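Long-range contacts in major Capsid Protein VP1 (Chimpanzee polyomavirus Bob, PDB 6Y9I), which forms the outer shell of the polyomavirus capsid, assembling into pentamers that probably recognise glycan receptors on host cells: residues A[20-25]-A[283-288]; A[96-101]-A[275-280]; A[146-151]-A[199-204]. All coordinates share one frame; numbering follows the deposited sequence.

Interaction 1. Residues A[20-25]-A[283-288]; sequences TEIELY and VTLRKR
Thr20, Ile22, Val283 and Leu285 line one face where strands 20-25 and 283-288 run antiparallel, with segment axes 149° apart. Two hydrogen-bonded pairs flank one non-hydrogen-bonded pair. Thr20 and Leu285 exchange backbone bonds in both directions, with Leu285 N to Thr20 O at 2.8 Å and an almost straight N-H (177°). Ile22 and Val283 do the same, Val283 N reaching Ile22 O over 2.9 Å. Between these pairs Glu21 and Thr284 face each other, their CA atoms 4.5 Å apart, and Glu21 CA makes a C-H...O contact with Val283 O at 3.3 Å.

Leu285 can be followed from CB outward. Its CB lies beside Thr20 CG2 at 4.2 Å, the two side chains pointing the same way. CG stands beside the backbone N and opposite the carbonyl carbon (chi1 -58°), a rotation that leaves CD1, of the two branches beyond it, near Thr20 O and 4.2 Å from Ile22 CG1. Ile22 CG1 thus touches two residues of the partner strand, since it is also 4.2 Å from Val283 CB. Outside the segments Leu285 packs on Cys248, while Ile22 and Val283 both lie on Leu253 of strand 252-265.

The other face carries Glu21, Thr284, Arg286 and Arg288. The Glu21 side chain is about 5 Å from a bound magnesium ion, and both arginines form salt bridges with Glu90 of strand 87-98. Lys287 belongs to the opposite face, that of Val283 and Leu285. A mainly aliphatic face thus packs on strand 252-265, and the antiparallel pairing of strands from near the two chain ends fits, in a polyomavirus VP1, the jelly-roll beta-sandwich of this family.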
ATOM      1  N   THR A  20     -27.622  -0.183  25.226  1.00 30.56           N
ATOM      2  CA  THR A  20     -28.162   1.021  24.570  1.00 32.00           C
ATOM      3  C   THR A  20     -27.179   1.423  23.473  1.00 34.22           C
ATOM      4  O   THR A  20     -26.064   0.881  23.434  1.00 34.74           O
ATOM      5  CB  THR A  20     -28.441   2.120  25.598  1.00 33.59           C
ATOM      6  OG1 THR A  20     -29.265   3.088  24.947  1.00 38.26           O
ATOM      7  CG2 THR A  20     -27.190   2.751  26.164  1.00 32.72           C
ATOM      8  N   GLU A  21     -27.611   2.347  22.632  1.00 33.51           N
ATOM      9  CA  GLU A  21     -26.906   2.793  21.412  1.00 34.52           C
ATOM     10  C   GLU A  21     -27.032   4.310  21.352  1.00 30.45           C
ATOM     11  O   GLU A  21     -28.136   4.799  21.596  1.00 32.19           O
ATOM     12  CB  GLU A  21     -27.597   2.113  20.239  1.00 39.46           C
ATOM     13  CG  GLU A  21     -26.877   2.191  18.920  1.00 47.18           C
ATOM     14  CD  GLU A  21     -27.711   1.517  17.835  1.00 53.35           C
ATOM     15  OE1 GLU A  21     -28.607   2.183  17.236  1.00 58.32           O
ATOM     16  OE2 GLU A  21     -27.513   0.318  17.636  1.00 52.24           O
ATOM     17  N   ILE A  22     -25.954   5.039  21.085  1.00 28.19           N
ATOM     18  CA  ILE A  22     -26.066   6.509  20.911  1.00 29.73           C
ATOM     19  C   ILE A  22     -25.429   6.841  19.560  1.00 27.30           C
ATOM     20  O   ILE A  22     -24.551   6.118  19.128  1.00 26.16           O
ATOM     21  CB  ILE A  22     -25.479   7.291  22.101  1.00 34.71           C
ATOM     22  CG1 ILE A  22     -23.958   7.214  22.136  1.00 38.19           C
ATOM     23  CG2 ILE A  22     -26.102   6.849  23.420  1.00 36.70           C
ATOM     24  CD1 ILE A  22     -23.290   8.309  21.315  1.00 43.00           C
ATOM     25  N   GLU A  23     -25.949   7.850  18.891  1.00 26.57           N
ATOM     26  CA  GLU A  23     -25.439   8.260  17.563  1.00 28.25           C
ATOM     27  C   GLU A  23     -25.277   9.783  17.578  1.00 28.96           C
ATOM     28  O   GLU A  23     -26.038  10.459  18.275  1.00 26.36           O
ATOM     29  CB  GLU A  23     -26.280   7.611  16.464  1.00 32.71           C
ATOM     30  CG  GLU A  23     -27.612   8.261  16.161  1.00 39.93           C
ATOM     31  CD  GLU A  23     -28.342   7.627  14.978  1.00 46.26           C
ATOM     32  OE1 GLU A  23     -29.421   8.158  14.614  1.00 53.66           O
ATOM     33  OE2 GLU A  23     -27.823   6.618  14.398  1.00 43.92           O
ATOM     34  N   LEU A  24     -24.225  10.279  16.933  1.00 25.84           N
ATOM     35  CA  LEU A  24     -24.010  11.728  16.772  1.00 28.18           C
ATOM     36  C   LEU A  24     -23.016  11.987  15.645  1.00 27.57           C
ATOM     37  O   LEU A  24     -22.339  11.040  15.173  1.00 23.53           O
ATOM     38  CB  LEU A  24     -23.542  12.360  18.076  1.00 32.41           C
ATOM     39  CG  LEU A  24     -22.120  12.043  18.526  1.00 35.79           C
ATOM     40  CD1 LEU A  24     -21.600  13.187  19.370  1.00 39.34           C
ATOM     41  CD2 LEU A  24     -22.068  10.735  19.291  1.00 35.37           C
ATOM     42  N   TYR A  25     -23.021  13.230  15.195  1.00 25.19           N
ATOM     43  CA  TYR A  25     -22.078  13.782  14.202  1.00 25.47           C
ATOM     44  C   TYR A  25     -21.187  14.760  14.930  1.00 26.65           C
ATOM     45  O   TYR A  25     -21.717  15.476  15.823  1.00 24.14           O
ATOM     46  CB  TYR A  25     -22.809  14.515  13.085  1.00 28.14           C
ATOM     47  CG  TYR A  25     -23.152  13.644  11.917  1.00 29.92           C
ATOM     48  CD1 TYR A  25     -22.151  13.138  11.106  1.00 33.20           C
ATOM     49  CD2 TYR A  25     -24.466  13.338  11.612  1.00 34.16           C
ATOM     50  CE1 TYR A  25     -22.450  12.355  10.008  1.00 31.42           C
ATOM     51  CE2 TYR A  25     -24.782  12.543  10.523  1.00 33.85           C
ATOM     52  CZ  TYR A  25     -23.767  12.061   9.713  1.00 35.05           C
ATOM     53  OH  TYR A  25     -24.046  11.290   8.623  1.00 34.35           O
ATOM     54  N   VAL A 283     -22.275   4.318  18.864  1.00 23.06           N
ATOM     55  CA  VAL A 283     -21.554   3.621  19.950  1.00 22.41           C
ATOM     56  C   VAL A 283     -22.568   2.721  20.651  1.00 23.22           C
ATOM     57  O   VAL A 283     -23.646   3.216  21.022  1.00 23.52           O
ATOM     58  CB  VAL A 283     -20.917   4.634  20.924  1.00 23.55           C
ATOM     59  CG1 VAL A 283     -20.166   3.925  22.043  1.00 24.51           C
ATOM     60  CG2 VAL A 283     -20.009   5.602  20.204  1.00 22.25           C
ATOM     61  N   THR A 284     -22.223   1.450  20.812  1.00 25.06           N
ATOM     62  CA  THR A 284     -23.024   0.449  21.552  1.00 25.79           C
ATOM     63  C   THR A 284     -22.463   0.343  22.972  1.00 26.26           C
ATOM     64  O   THR A 284     -21.229   0.178  23.137  1.00 24.57           O
ATOM     65  CB  THR A 284     -23.012  -0.911  20.847  1.00 26.68           C
ATOM     66  OG1 THR A 284     -23.539  -0.730  19.534  1.00 27.42           O
ATOM     67  CG2 THR A 284     -23.844  -1.942  21.570  1.00 29.42           C
ATOM     68  N   LEU A 285     -23.332   0.459  23.972  1.00 27.93           N
ATOM     69  CA  LEU A 285     -22.932   0.408  25.395  1.00 25.87           C
ATOM     70  C   LEU A 285     -23.731  -0.664  26.130  1.00 25.08           C
ATOM     71  O   LEU A 285     -24.894  -0.924  25.761  1.00 23.29           O
ATOM     72  CB  LEU A 285     -23.153   1.784  26.019  1.00 28.31           C
ATOM     73  CG  LEU A 285     -22.390   2.927  25.339  1.00 25.67           C
ATOM     74  CD1 LEU A 285     -23.333   3.767  24.496  1.00 24.05           C
ATOM     75  CD2 LEU A 285     -21.689   3.792  26.374  1.00 26.04           C
ATOM     76  N   ARG A 286     -23.097  -1.284  27.118  1.00 25.54           N
ATOM     77  CA  ARG A 286     -23.757  -2.275  28.014  1.00 26.55           C
ATOM     78  C   ARG A 286     -23.519  -1.867  29.472  1.00 27.78           C
ATOM     79  O   ARG A 286     -22.547  -1.134  29.773  1.00 29.90           O
ATOM     80  CB  ARG A 286     -23.250  -3.688  27.730  1.00 25.25           C
ATOM     81  CG  ARG A 286     -21.806  -3.906  28.138  1.00 24.14           C
ATOM     82  CD  ARG A 286     -21.263  -5.266  27.764  1.00 25.14           C
ATOM     83  NE  ARG A 286     -19.838  -5.303  28.061  1.00 26.89           N
ATOM     84  CZ  ARG A 286     -18.980  -6.145  27.512  1.00 30.54           C
ATOM     85  NH1 ARG A 286     -19.413  -7.086  26.685  1.00 31.56           N
ATOM     86  NH2 ARG A 286     -17.696  -6.070  27.811  1.00 30.83           N
ATOM     87  N   LYS A 287     -24.402  -2.320  30.347  1.00 29.26           N
ATOM     88  CA  LYS A 287     -24.316  -2.042  31.794  1.00 32.71           C
ATOM     89  C   LYS A 287     -23.207  -2.932  32.355  1.00 29.92           C
ATOM     90  O   LYS A 287     -23.198  -4.127  32.027  1.00 33.12           O
ATOM     91  CB  LYS A 287     -25.667  -2.291  32.459  1.00 32.36           C
ATOM     92  CG  LYS A 287     -26.756  -1.319  32.060  1.00 35.94           C
ATOM     93  CD  LYS A 287     -28.060  -1.685  32.691  1.00 38.49           C
ATOM     94  CE  LYS A 287     -29.178  -0.722  32.363  1.00 42.78           C
ATOM     95  NZ  LYS A 287     -30.471  -1.330  32.749  1.00 47.90           N
ATOM     96  N   ARG A 288     -22.292  -2.340  33.110  1.00 25.52           N
ATOM     97  CA  ARG A 288     -21.198  -3.043  33.831  1.00 27.62           C
ATOM     98  C   ARG A 288     -21.338  -2.766  35.333  1.00 28.72           C
ATOM     99  O   ARG A 288     -21.483  -1.575  35.734  1.00 25.65           O
ATOM    100  CB  ARG A 288     -19.838  -2.585  33.294  1.00 26.97           C
ATOM    101  CG  ARG A 288     -18.635  -3.097  34.071  1.00 28.51           C
ATOM    102  CD  ARG A 288     -18.295  -4.555  33.857  1.00 28.90           C
ATOM    103  NE  ARG A 288     -17.736  -4.771  32.535  1.00 29.11           N
ATOM    104  CZ  ARG A 288     -16.900  -5.750  32.221  1.00 31.68           C
ATOM    105  NH1 ARG A 288     -16.542  -6.633  33.143  1.00 30.47           N
ATOM    106  NH2 ARG A 288     -16.412  -5.831  30.993  1.00 29.44           N
TER

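Interaction 2. Residues A[96-101]-A[275-280]; sequences TEIVGI and RGLPRY
Arg279 and Thr96 meet because the arginine leaves its strand extended, with CG opposite the backbone N (chi1 179°), and then bends at chi3 (-73°) so that its guanidinium turns back over the neighbouring strand. Thr96 holds its OG1 in the corresponding orientation, away from its own backbone N. The result is a hydrogen bond from Arg279 NH1 to Thr96 OG1 of 2.9 Å, nearly straight at the hydrogen (163°), with the hydroxyl oxygen almost exactly in the guanidinium plane. Ile98 CG1 covers one face of the same group, 3.4 Å from Arg279 NH2, while that nitrogen forms a salt bridge with Asp259 of strand 252-265.

Thr96 OG1 donates a hydrogen bond to Tyr280 O at 2.8 Å. The same carbonyl accepts Glu97 N, and the two donors approach from opposite faces of its plane. Tyr280 N returns a bond to Glu97 O, completing a hydrogen-bonded antiparallel pair, and the pairing continues beyond the regular strand with Val99 N to Pro278 O at 2.9 Å. Apolar contact follows this backbone: the Ile98 and Leu277 side chains cross at about a right angle, Ile98 CG2 lying 3.7 Å from Leu277 CB, and Leu277 CD1 lies 3.8 Å from Gly100 O.

At the far end of Tyr280, OH is hydrogen-bonded to Glu23, and its side chain lies about 4 Å from a bound magnesium ion. Glu97 reaches Tyr214 of the second subunit.

Chemically, the Thr96 hydroxyl is used both as acceptor and as donor, joining the arginine to a main-chain carbonyl that is itself gripped twice. By contrast Val99 O, met here by carbons of Leu277 and by Pro278 CD at 3.5 Å, is buried with no polar partner in the model, which probably carries some energetic cost.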
ATOM      1  N   THR A  96     -18.040   4.115  12.945  1.00 21.28           N
ATOM      2  CA  THR A  96     -17.693   5.518  12.664  1.00 22.21           C
ATOM      3  C   THR A  96     -17.496   5.655  11.159  1.00 22.39           C
ATOM      4  O   THR A  96     -17.039   4.698  10.503  1.00 20.66           O
ATOM      5  CB  THR A  96     -16.533   5.987  13.553  1.00 22.51           C
ATOM      6  OG1 THR A  96     -16.409   7.385  13.334  1.00 23.29           O
ATOM      7  CG2 THR A  96     -15.221   5.300  13.244  1.00 23.51           C
ATOM      8  N   GLU A  97     -17.844   6.810  10.631  1.00 19.93           N
ATOM      9  CA  GLU A  97     -17.798   7.039   9.185  1.00 22.45           C
ATOM     10  C   GLU A  97     -17.462   8.498   8.925  1.00 21.18           C
ATOM     11  O   GLU A  97     -18.059   9.371   9.580  1.00 19.70           O
ATOM     12  CB  GLU A  97     -19.161   6.716   8.594  1.00 25.60           C
ATOM     13  CG  GLU A  97     -19.214   6.963   7.124  1.00 29.60           C
ATOM     14  CD  GLU A  97     -19.120   5.681   6.343  1.00 36.66           C
ATOM     15  OE1 GLU A  97     -18.202   4.877   6.655  1.00 41.31           O
ATOM     16  OE2 GLU A  97     -19.990   5.490   5.455  1.00 40.28           O
ATOM     17  N   ILE A  98     -16.540   8.747   7.996  1.00 21.55           N
ATOM     18  CA  ILE A  98     -16.350  10.099   7.409  1.00 21.67           C
ATOM     19  C   ILE A  98     -17.431  10.312   6.356  1.00 21.14           C
ATOM     20  O   ILE A  98     -17.479   9.555   5.350  1.00 21.36           O
ATOM     21  CB  ILE A  98     -14.945  10.229   6.813  1.00 22.58           C
ATOM     22  CG1 ILE A  98     -13.875   9.943   7.857  1.00 23.90           C
ATOM     23  CG2 ILE A  98     -14.736  11.577   6.140  1.00 22.90           C
ATOM     24  CD1 ILE A  98     -12.553   9.554   7.250  1.00 25.84           C
ATOM     25  N   VAL A  99     -18.240  11.341   6.517  1.00 20.79           N
ATOM     26  CA  VAL A  99     -19.402  11.567   5.609  1.00 22.31           C
ATOM     27  C   VAL A  99     -19.078  12.651   4.590  1.00 21.07           C
ATOM     28  O   VAL A  99     -18.483  13.678   4.979  1.00 24.34           O
ATOM     29  CB  VAL A  99     -20.688  11.908   6.390  1.00 26.05           C
ATOM     30  CG1 VAL A  99     -21.830  12.199   5.444  1.00 27.36           C
ATOM     31  CG2 VAL A  99     -21.072  10.749   7.289  1.00 28.21           C
ATOM     32  N   GLY A 100     -19.449  12.411   3.335  1.00 22.00           N
ATOM     33  CA  GLY A 100     -19.293  13.364   2.224  1.00 21.13           C
ATOM     34  C   GLY A 100     -18.007  13.162   1.439  1.00 20.54           C
ATOM     35  O   GLY A 100     -17.562  14.114   0.786  1.00 22.27           O
ATOM     36  N   ILE A 101     -17.461  11.942   1.416  1.00 21.66           N
ATOM     37  CA  ILE A 101     -16.168  11.624   0.750  1.00 21.19           C
ATOM     38  C   ILE A 101     -16.306  11.883  -0.754  1.00 21.47           C
ATOM     39  O   ILE A 101     -15.352  12.394  -1.361  1.00 21.91           O
ATOM     40  CB  ILE A 101     -15.727  10.190   1.096  1.00 20.82           C
ATOM     41  CG1 ILE A 101     -15.268  10.143   2.557  1.00 20.86           C
ATOM     42  CG2 ILE A 101     -14.674   9.673   0.111  1.00 20.99           C
ATOM     43  CD1 ILE A 101     -15.004   8.738   3.119  1.00 20.64           C
ATOM     44  N   ARG A 275      -9.221  21.344   4.213  1.00 20.20           N
ATOM     45  CA  ARG A 275     -10.638  20.921   4.136  1.00 21.02           C
ATOM     46  C   ARG A 275     -10.849  19.749   5.101  1.00 21.22           C
ATOM     47  O   ARG A 275     -10.035  18.812   5.084  1.00 23.10           O
ATOM     48  CB  ARG A 275     -10.967  20.593   2.676  1.00 20.96           C
ATOM     49  CG  ARG A 275     -12.360  20.043   2.420  1.00 21.49           C
ATOM     50  CD  ARG A 275     -13.491  20.873   3.008  1.00 21.94           C
ATOM     51  NE  ARG A 275     -14.779  20.358   2.592  1.00 21.70           N
ATOM     52  CZ  ARG A 275     -15.932  20.549   3.263  1.00 24.93           C
ATOM     53  NH1 ARG A 275     -15.954  21.220   4.397  1.00 25.72           N
ATOM     54  NH2 ARG A 275     -17.076  20.080   2.802  1.00 23.40           N
ATOM     55  N   GLY A 276     -11.899  19.809   5.938  1.00 20.38           N
ATOM     56  CA  GLY A 276     -12.318  18.713   6.824  1.00 19.40           C
ATOM     57  C   GLY A 276     -13.708  18.215   6.452  1.00 20.08           C
ATOM     58  O   GLY A 276     -14.475  18.981   5.848  1.00 19.53           O
ATOM     59  N   LEU A 277     -14.044  16.991   6.844  1.00 19.87           N
ATOM     60  CA  LEU A 277     -15.399  16.425   6.662  1.00 20.73           C
ATOM     61  C   LEU A 277     -15.964  16.035   8.020  1.00 21.96           C
ATOM     62  O   LEU A 277     -15.236  15.755   8.968  1.00 21.40           O
ATOM     63  CB  LEU A 277     -15.347  15.233   5.703  1.00 22.22           C
ATOM     64  CG  LEU A 277     -15.016  15.591   4.259  1.00 22.39           C
ATOM     65  CD1 LEU A 277     -14.831  14.355   3.386  1.00 23.80           C
ATOM     66  CD2 LEU A 277     -16.082  16.496   3.683  1.00 23.10           C
ATOM     67  N   PRO A 278     -17.307  16.029   8.137  1.00 23.21           N
ATOM     68  CA  PRO A 278     -17.970  15.559   9.349  1.00 22.59           C
ATOM     69  C   PRO A 278     -17.781  14.050   9.549  1.00 22.38           C
ATOM     70  O   PRO A 278     -17.660  13.294   8.556  1.00 20.86           O
ATOM     71  CB  PRO A 278     -19.451  15.882   9.119  1.00 22.13           C
ATOM     72  CG  PRO A 278     -19.612  16.106   7.630  1.00 25.28           C
ATOM     73  CD  PRO A 278     -18.246  16.443   7.083  1.00 23.36           C
ATOM     74  N   ARG A 279     -17.776  13.646  10.814  1.00 22.65           N
ATOM     75  CA  ARG A 279     -17.622  12.248  11.256  1.00 20.98           C
ATOM     76  C   ARG A 279     -18.886  11.824  12.030  1.00 21.55           C
ATOM     77  O   ARG A 279     -19.338  12.507  12.984  1.00 21.09           O
ATOM     78  CB  ARG A 279     -16.356  12.039  12.092  1.00 21.56           C
ATOM     79  CG  ARG A 279     -16.205  10.600  12.572  1.00 20.75           C
ATOM     80  CD  ARG A 279     -14.887  10.316  13.260  1.00 20.61           C
ATOM     81  NE  ARG A 279     -13.754  10.264  12.327  1.00 19.80           N
ATOM     82  CZ  ARG A 279     -13.422   9.214  11.601  1.00 20.86           C
ATOM     83  NH1 ARG A 279     -14.125   8.092  11.680  1.00 20.77           N
ATOM     84  NH2 ARG A 279     -12.357   9.268  10.822  1.00 21.90           N
ATOM     85  N   TYR A 280     -19.459  10.711  11.617  1.00 22.11           N
ATOM     86  CA  TYR A 280     -20.566  10.048  12.330  1.00 21.11           C
ATOM     87  C   TYR A 280     -20.011   9.030  13.326  1.00 22.38           C
ATOM     88  O   TYR A 280     -19.052   8.295  12.997  1.00 18.85           O
ATOM     89  CB  TYR A 280     -21.454   9.349  11.314  1.00 21.48           C
ATOM     90  CG  TYR A 280     -22.511   8.491  11.934  1.00 22.06           C
ATOM     91  CD1 TYR A 280     -23.715   9.032  12.363  1.00 21.44           C
ATOM     92  CD2 TYR A 280     -22.312   7.132  12.035  1.00 22.86           C
ATOM     93  CE1 TYR A 280     -24.678   8.223  12.937  1.00 22.74           C
ATOM     94  CE2 TYR A 280     -23.275   6.309  12.581  1.00 25.86           C
ATOM     95  CZ  TYR A 280     -24.468   6.861  13.000  1.00 23.62           C
ATOM     96  OH  TYR A 280     -25.371   6.010  13.526  1.00 28.35           O
TER

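Interaction 3. Residues A[146-151]-A[199-204]; sequences GIESNA and IEEWSP
Gly146 and Ile147 meet Glu201 and Trp202 in a buried contact of one backbone pair, an indole and two carboxylates, at the end of a small three-stranded antiparallel sheet, where strand 142-146 gives way to a loop and strand 202-204 begins. Gly146 and Trp202 form a non-hydrogen-bonded antiparallel pair with CA atoms 4.6 Å apart. Next to it Ile147 N donates to Glu201 O at 2.8 Å (157° at the hydrogen). Gly146 N approaches the Trp202 ring obliquely, 3.5 Å from Trp202 CE3.

Beyond the pair, Glu148 and Glu201 run side by side and point the same way, their carboxylates turned 71° apart. The separation of 2.4 Å between Glu148 OE2 and Glu201 OE2 is unusually short, and one of the acids probably carries a proton. The remaining oxygens have partners of their own: Glu148 OE1 is hydrogen-bonded to Tyr155 OH, and Glu201 OE1 to His165. Where the backbones diverge a water bridges them, accepting from Ser149 N at 3.0 Å and donating to Glu200 O at 2.7 Å.

Helix 166-170 lies against this contact, with Pro166 touching Glu148, Glu201 and Trp202, while strand 188-191 flanks strand 142-146 on its other side and the third subunit meets Glu200 through its His108.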
ATOM      1  N   GLY A 146       1.175  18.021  24.240  1.00 21.67           N
ATOM      2  CA  GLY A 146       1.553  19.159  23.408  1.00 21.68           C
ATOM      3  C   GLY A 146       2.927  18.997  22.838  1.00 21.56           C
ATOM      4  O   GLY A 146       3.771  18.320  23.434  1.00 27.62           O
ATOM      5  N   ILE A 147       3.099  19.602  21.675  1.00 22.46           N
ATOM      6  CA  ILE A 147       4.378  19.725  20.955  1.00 23.18           C
ATOM      7  C   ILE A 147       4.282  20.964  20.050  1.00 24.13           C
ATOM      8  O   ILE A 147       3.158  21.508  19.850  1.00 26.20           O
ATOM      9  CB  ILE A 147       4.609  18.421  20.178  1.00 23.83           C
ATOM     10  CG1 ILE A 147       6.077  18.236  19.800  1.00 23.19           C
ATOM     11  CG2 ILE A 147       3.696  18.367  18.963  1.00 26.15           C
ATOM     12  CD1 ILE A 147       6.317  17.029  18.971  1.00 26.05           C
ATOM     13  N   GLU A 148       5.423  21.428  19.565  1.00 24.53           N
ATOM     14  CA  GLU A 148       5.517  22.461  18.509  1.00 24.17           C
ATOM     15  C   GLU A 148       6.474  21.917  17.450  1.00 24.27           C
ATOM     16  O   GLU A 148       7.514  21.350  17.858  1.00 25.79           O
ATOM     17  CB  GLU A 148       6.042  23.789  19.067  1.00 26.47           C
ATOM     18  CG  GLU A 148       5.132  24.441  20.087  1.00 27.90           C
ATOM     19  CD  GLU A 148       3.879  25.026  19.484  1.00 29.13           C
ATOM     20  OE1 GLU A 148       3.889  25.345  18.267  1.00 33.72           O
ATOM     21  OE2 GLU A 148       2.907  25.188  20.229  1.00 29.48           O
ATOM     22  N   SER A 149       6.153  22.081  16.166  1.00 23.41           N
ATOM     23  CA  SER A 149       7.120  21.878  15.057  1.00 23.33           C
ATOM     24  C   SER A 149       8.173  23.001  15.124  1.00 24.04           C
ATOM     25  O   SER A 149       9.374  22.706  14.970  1.00 23.70           O
ATOM     26  CB  SER A 149       6.391  21.828  13.743  1.00 25.65           C
ATOM     27  OG  SER A 149       5.448  22.896  13.672  1.00 27.20           O
ATOM     28  N   ASN A 150       7.743  24.240  15.397  1.00 23.41           N
ATOM     29  CA  ASN A 150       8.630  25.429  15.582  1.00 24.67           C
ATOM     30  C   ASN A 150       8.279  26.083  16.926  1.00 24.59           C
ATOM     31  O   ASN A 150       7.250  26.768  17.019  1.00 22.91           O
ATOM     32  CB  ASN A 150       8.518  26.459  14.453  1.00 25.25           C
ATOM     33  CG  ASN A 150       8.849  25.944  13.068  1.00 25.19           C
ATOM     34  OD1 ASN A 150       8.130  26.251  12.115  1.00 28.42           O
ATOM     35  ND2 ASN A 150       9.945  25.221  12.934  1.00 23.71           N
ATOM     36  N   ALA A 151       9.101  25.861  17.946  1.00 25.77           N
ATOM     37  CA  ALA A 151       8.776  26.319  19.311  1.00 28.69           C
ATOM     38  C   ALA A 151       8.526  27.842  19.310  1.00 29.17           C
ATOM     39  O   ALA A 151       7.700  28.278  20.130  1.00 26.32           O
ATOM     40  CB  ALA A 151       9.856  25.908  20.273  1.00 29.74           C
ATOM     41  N   ILE A 199      -4.607  20.622  16.039  1.00 20.68           N
ATOM     42  CA  ILE A 199      -3.988  19.325  15.649  1.00 21.87           C
ATOM     43  C   ILE A 199      -2.479  19.494  15.581  1.00 20.69           C
ATOM     44  O   ILE A 199      -1.768  18.580  16.029  1.00 21.62           O
ATOM     45  CB  ILE A 199      -4.625  18.873  14.318  1.00 22.88           C
ATOM     46  CG1 ILE A 199      -6.074  18.445  14.572  1.00 23.80           C
ATOM     47  CG2 ILE A 199      -3.812  17.796  13.611  1.00 22.23           C
ATOM     48  CD1 ILE A 199      -6.936  18.457  13.336  1.00 23.55           C
ATOM     49  N   GLU A 200      -2.005  20.599  15.021  1.00 20.88           N
ATOM     50  CA  GLU A 200      -0.548  20.786  14.795  1.00 22.98           C
ATOM     51  C   GLU A 200       0.209  20.960  16.122  1.00 23.36           C
ATOM     52  O   GLU A 200       1.451  20.878  16.073  1.00 23.62           O
ATOM     53  CB  GLU A 200      -0.264  21.947  13.842  1.00 24.65           C
ATOM     54  CG  GLU A 200      -0.618  23.321  14.397  1.00 23.97           C
ATOM     55  CD  GLU A 200      -0.680  24.369  13.300  1.00 29.18           C
ATOM     56  OE1 GLU A 200      -1.770  24.513  12.643  1.00 28.00           O
ATOM     57  OE2 GLU A 200       0.379  25.023  13.074  1.00 32.19           O
ATOM     58  N   GLU A 201      -0.473  21.140  17.253  1.00 22.45           N
ATOM     59  CA  GLU A 201       0.198  21.301  18.570  1.00 23.25           C
ATOM     60  C   GLU A 201      -0.178  20.213  19.573  1.00 21.64           C
ATOM     61  O   GLU A 201       0.561  20.092  20.555  1.00 23.18           O
ATOM     62  CB  GLU A 201      -0.143  22.642  19.203  1.00 24.80           C
ATOM     63  CG  GLU A 201       0.340  23.842  18.392  1.00 26.23           C
ATOM     64  CD  GLU A 201      -0.150  25.159  18.978  1.00 27.24           C
ATOM     65  OE1 GLU A 201      -1.343  25.498  18.842  1.00 27.61           O
ATOM     66  OE2 GLU A 201       0.658  25.809  19.622  1.00 31.27           O
ATOM     67  N   TRP A 202      -1.248  19.449  19.340  1.00 21.94           N
ATOM     68  CA  TRP A 202      -1.790  18.489  20.347  1.00 21.87           C
ATOM     69  C   TRP A 202      -2.008  17.120  19.708  1.00 22.78           C
ATOM     70  O   TRP A 202      -2.652  17.080  18.650  1.00 22.90           O
ATOM     71  CB  TRP A 202      -3.103  18.972  20.957  1.00 22.07           C
ATOM     72  CG  TRP A 202      -2.978  20.262  21.709  1.00 23.35           C
ATOM     73  CD1 TRP A 202      -3.345  21.499  21.283  1.00 24.02           C
ATOM     74  CD2 TRP A 202      -2.439  20.433  23.031  1.00 23.43           C
ATOM     75  NE1 TRP A 202      -3.089  22.431  22.251  1.00 23.57           N
ATOM     76  CE2 TRP A 202      -2.561  21.808  23.349  1.00 23.39           C
ATOM     77  CE3 TRP A 202      -1.950  19.559  24.005  1.00 22.35           C
ATOM     78  CZ2 TRP A 202      -2.146  22.332  24.575  1.00 22.61           C
ATOM     79  CZ3 TRP A 202      -1.577  20.075  25.236  1.00 23.84           C
ATOM     80  CH2 TRP A 202      -1.645  21.443  25.501  1.00 22.20           C
ATOM     81  N   SER A 203      -1.556  16.080  20.397  1.00 20.35           N
ATOM     82  CA  SER A 203      -1.728  14.652  20.028  1.00 23.72           C
ATOM     83  C   SER A 203      -2.387  13.947  21.198  1.00 22.08           C
ATOM     84  O   SER A 203      -2.205  14.346  22.336  1.00 20.50           O
ATOM     85  CB  SER A 203      -0.407  13.998  19.712  1.00 23.25           C
ATOM     86  OG  SER A 203       0.123  14.540  18.516  1.00 26.34           O
ATOM     87  N   PRO A 204      -3.126  12.848  20.954  1.00 24.05           N
ATOM     88  CA  PRO A 204      -3.607  12.011  22.046  1.00 25.26           C
ATOM     89  C   PRO A 204      -2.393  11.518  22.834  1.00 24.69           C
ATOM     90  O   PRO A 204      -1.389  11.235  22.229  1.00 23.68           O
ATOM     91  CB  PRO A 204      -4.371  10.865  21.341  1.00 26.70           C
ATOM     92  CG  PRO A 204      -3.900  10.898  19.910  1.00 29.55           C
ATOM     93  CD  PRO A 204      -3.520  12.336  19.630  1.00 27.17           C
TER
HETATM   94  O   HOH W   1       3.344  22.616  15.275  1.00 32.42           O

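Overall arrangement
Interactions 1 and 2 share strand 272-291, which pairs with strand 8-26 in one and with strand 87-98 in the other, so both belong to the same large antiparallel sheet. Their centres are 20 Å apart, yet they touch through Tyr25 and Tyr280 and through the Glu23-Tyr280 contact. Interaction 3 lies in the separate three-stranded sheet, on the opposite side of the chain's centre, about 31 Å from interaction 1 and 23 Å from interaction 2, centre to centre. Along the chain the contacts are concentric: 20-25 and 283-288 enclose 96-101 and 275-280, which enclose 146-151 and 199-204. All three also reach neighbouring subunits, tying the sheets within the subunit to the pentamer.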